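Local coordinates for sensor protein (Rhodopseudomonas palustris, PDB 2OOL), which senses light through a bound biliverdin in its chromophore-binding domain and, as a bacteriophytochrome, probably signals through a C-terminal histidine kinase, at residues Thr226-Arg231 against Leu257-Leu262. Numbering follows the deposited sequence.
Sequences TINPVR and LSFSVL
Asn228, where the chain leaves helix 219-227, faces the type I turn Leu257-Ser260, and its CA comes within 6.3 Å of the CA of Phe259. The turn is closed by the backbone bond from Ser260 N to Leu257 O and presents the carbonyl of Ser258 to the asparagine. With CG anti to the backbone N (chi1 -178°), the Asn228 amide reaches across, and ND2 donates to Ser258 O at 2.8 Å. The bond is nearly straight (162° at the hydrogen), lies close to the amide plane and meets a lone pair in the carbonyl plane. Asn228 ND2 also donates to a water, 2.8 Å away, which in turn donates a weak bond to Phe259 O; one NH2 group thus engages two successive carbonyls of the turn, one directly and one through solvent. Cut back to an alanine, Asn228 would probably leave Ser258 O without this donor and the water without the amide to which it is bound. Both segments belong to the GAF domain of this PAS-GAF chromophore-binding fragment: the helix end leads into edge strand 230-233 of its six-stranded antiparallel sheet, while the turn sits in the long loop before helix 267-276, beside the PAS-domain strands, where Phe259 meets His125 of strand 114-125 edge-to-face. Toward the helix end, Ile227 O approaches the edge of the Phe259 ring near its plane, 3.4 Å from CE1. Ile227 CG1 lies between the backbone N and the carbonyl carbon (chi1 60°), bringing CD1 to 3.7 Å from Phe259 CZ as the two side chains cross at about a right angle. Arg231 NH1 donates to Asn228 O at 2.9 Å, the acceptor lying in the guanidinium plane; Arg231 also touches the biliverdin, and its NH2 and NH1 hydrogen-bond to the OG atoms of Ser283 and Ser285, respectively, on neighbouring strand 280-288.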
loop_
_atom_site.group_PDB
_atom_site.type_symbol
_atom_site.label_atom_id
_atom_site.label_comp_id
_atom_site.label_asym_id
_atom_site.label_seq_id
_atom_site.Cartn_x
_atom_site.Cartn_y
_atom_site.Cartn_z
ATOM N N THR A 226 -2.713 -24.208 -0.392
ATOM C CA THR A 226 -2.179 -23.994 0.932
ATOM C C THR A 226 -0.769 -23.475 0.784
ATOM O O THR A 226 -0.304 -22.682 1.607
ATOM C CB THR A 226 -2.177 -25.300 1.780
ATOM O OG1 THR A 226 -3.510 -25.772 1.920
ATOM C CG2 THR A 226 -1.589 -25.070 3.147
ATOM N N ILE A 227 -0.068 -23.920 -0.251
ATOM C CA ILE A 227 1.334 -23.502 -0.426
ATOM C C ILE A 227 1.523 -22.403 -1.473
ATOM O O ILE A 227 2.533 -21.748 -1.457
ATOM C CB ILE A 227 2.278 -24.682 -0.737
ATOM C CG1 ILE A 227 1.866 -25.394 -2.034
ATOM C CG2 ILE A 227 2.267 -25.643 0.436
ATOM C CD1 ILE A 227 2.869 -26.420 -2.503
ATOM N N ASN A 228 0.583 -22.237 -2.389
ATOM C CA ASN A 228 0.609 -21.175 -3.385
ATOM C C ASN A 228 -0.685 -20.374 -3.260
ATOM O O ASN A 228 -1.697 -20.772 -3.813
ATOM C CB ASN A 228 0.739 -21.734 -4.806
ATOM C CG ASN A 228 0.805 -20.611 -5.854
ATOM O OD1 ASN A 228 0.559 -19.474 -5.512
ATOM N ND2 ASN A 228 1.059 -20.930 -7.096
ATOM N N PRO A 229 -0.666 -19.273 -2.474
ATOM C CA PRO A 229 -1.892 -18.614 -2.033
ATOM C C PRO A 229 -2.646 -17.646 -2.953
ATOM O O PRO A 229 -3.700 -17.128 -2.501
ATOM C CB PRO A 229 -1.453 -17.832 -0.777
ATOM C CG PRO A 229 0.018 -17.525 -1.002
ATOM C CD PRO A 229 0.549 -18.660 -1.890
ATOM N N VAL A 230 -2.168 -17.405 -4.170
ATOM C CA VAL A 230 -2.844 -16.497 -5.122
ATOM C C VAL A 230 -2.914 -17.121 -6.512
ATOM O O VAL A 230 -1.996 -17.742 -6.912
ATOM C CB VAL A 230 -2.126 -15.149 -5.211
ATOM C CG1 VAL A 230 -2.983 -14.109 -6.039
ATOM C CG2 VAL A 230 -1.833 -14.587 -3.783
ATOM N N ARG A 231 -4.055 -17.023 -7.197
ATOM C CA ARG A 231 -4.218 -17.517 -8.575
ATOM C C ARG A 231 -5.232 -16.653 -9.327
ATOM O O ARG A 231 -6.168 -16.137 -8.729
ATOM C CB ARG A 231 -4.727 -18.959 -8.554
ATOM C CG ARG A 231 -6.113 -19.108 -7.948
ATOM C CD ARG A 231 -6.249 -20.349 -7.076
ATOM N NE ARG A 231 -5.255 -20.343 -6.021
ATOM C CZ ARG A 231 -5.489 -19.995 -4.764
ATOM N NH1 ARG A 231 -4.511 -20.053 -3.896
ATOM N NH2 ARG A 231 -6.676 -19.581 -4.362
ATOM N N LEU A 257 4.422 -26.900 -12.613
ATOM C CA LEU A 257 3.970 -25.517 -12.636
ATOM C C LEU A 257 3.302 -25.099 -11.341
ATOM O O LEU A 257 2.662 -24.054 -11.264
ATOM C CB LEU A 257 3.095 -25.324 -13.850
ATOM C CG LEU A 257 3.815 -25.571 -15.184
ATOM C CD1 LEU A 257 2.855 -25.550 -16.325
ATOM C CD2 LEU A 257 4.847 -24.497 -15.389
ATOM N N SER A 258 3.491 -25.868 -10.271
ATOM C CA SER A 258 2.871 -25.494 -8.978
ATOM C C SER A 258 2.952 -23.998 -8.636
ATOM O O SER A 258 1.946 -23.400 -8.205
ATOM C CB SER A 258 3.484 -26.278 -7.829
ATOM O OG SER A 258 3.221 -27.658 -7.931
ATOM N N PHE A 259 4.141 -23.397 -8.787
ATOM C CA PHE A 259 4.390 -21.999 -8.416
ATOM C C PHE A 259 4.351 -21.013 -9.598
ATOM O O PHE A 259 4.729 -19.860 -9.466
ATOM C CB PHE A 259 5.662 -21.896 -7.602
ATOM C CG PHE A 259 5.541 -22.529 -6.272
ATOM C CD1 PHE A 259 4.910 -21.848 -5.231
ATOM C CD2 PHE A 259 5.922 -23.838 -6.075
ATOM C CE1 PHE A 259 4.739 -22.453 -4.005
ATOM C CE2 PHE A 259 5.765 -24.460 -4.827
ATOM C CZ PHE A 259 5.150 -23.761 -3.796
ATOM N N SER A 260 3.791 -21.431 -10.724
ATOM C CA SER A 260 3.730 -20.594 -11.887
ATOM C C SER A 260 2.409 -19.836 -11.984
ATOM O O SER A 260 1.340 -20.424 -11.879
ATOM C CB SER A 260 3.949 -21.440 -13.159
ATOM O OG SER A 260 2.854 -21.123 -14.060
ATOM N N VAL A 261 2.482 -18.519 -12.216
ATOM C CA VAL A 261 1.286 -17.680 -12.285
ATOM C C VAL A 261 0.455 -17.944 -13.515
ATOM O O VAL A 261 -0.754 -17.647 -13.504
ATOM C CB VAL A 261 1.608 -16.136 -12.116
ATOM C CG1 VAL A 261 2.113 -15.860 -10.684
ATOM C CG2 VAL A 261 2.633 -15.645 -13.113
ATOM N N LEU A 262 1.031 -18.540 -14.568
ATOM C CA LEU A 262 0.282 -18.798 -15.824
ATOM C C LEU A 262 -0.160 -20.240 -16.037
ATOM O O LEU A 262 -0.737 -20.534 -17.059
ATOM C CB LEU A 262 1.134 -18.394 -17.059
ATOM C CG LEU A 262 1.693 -16.960 -17.124
ATOM C CD1 LEU A 262 2.699 -16.757 -18.257
ATOM C CD2 LEU A 262 0.569 -15.996 -17.249
HETATM O O HOH W 1 1.665 -18.766 -8.751
#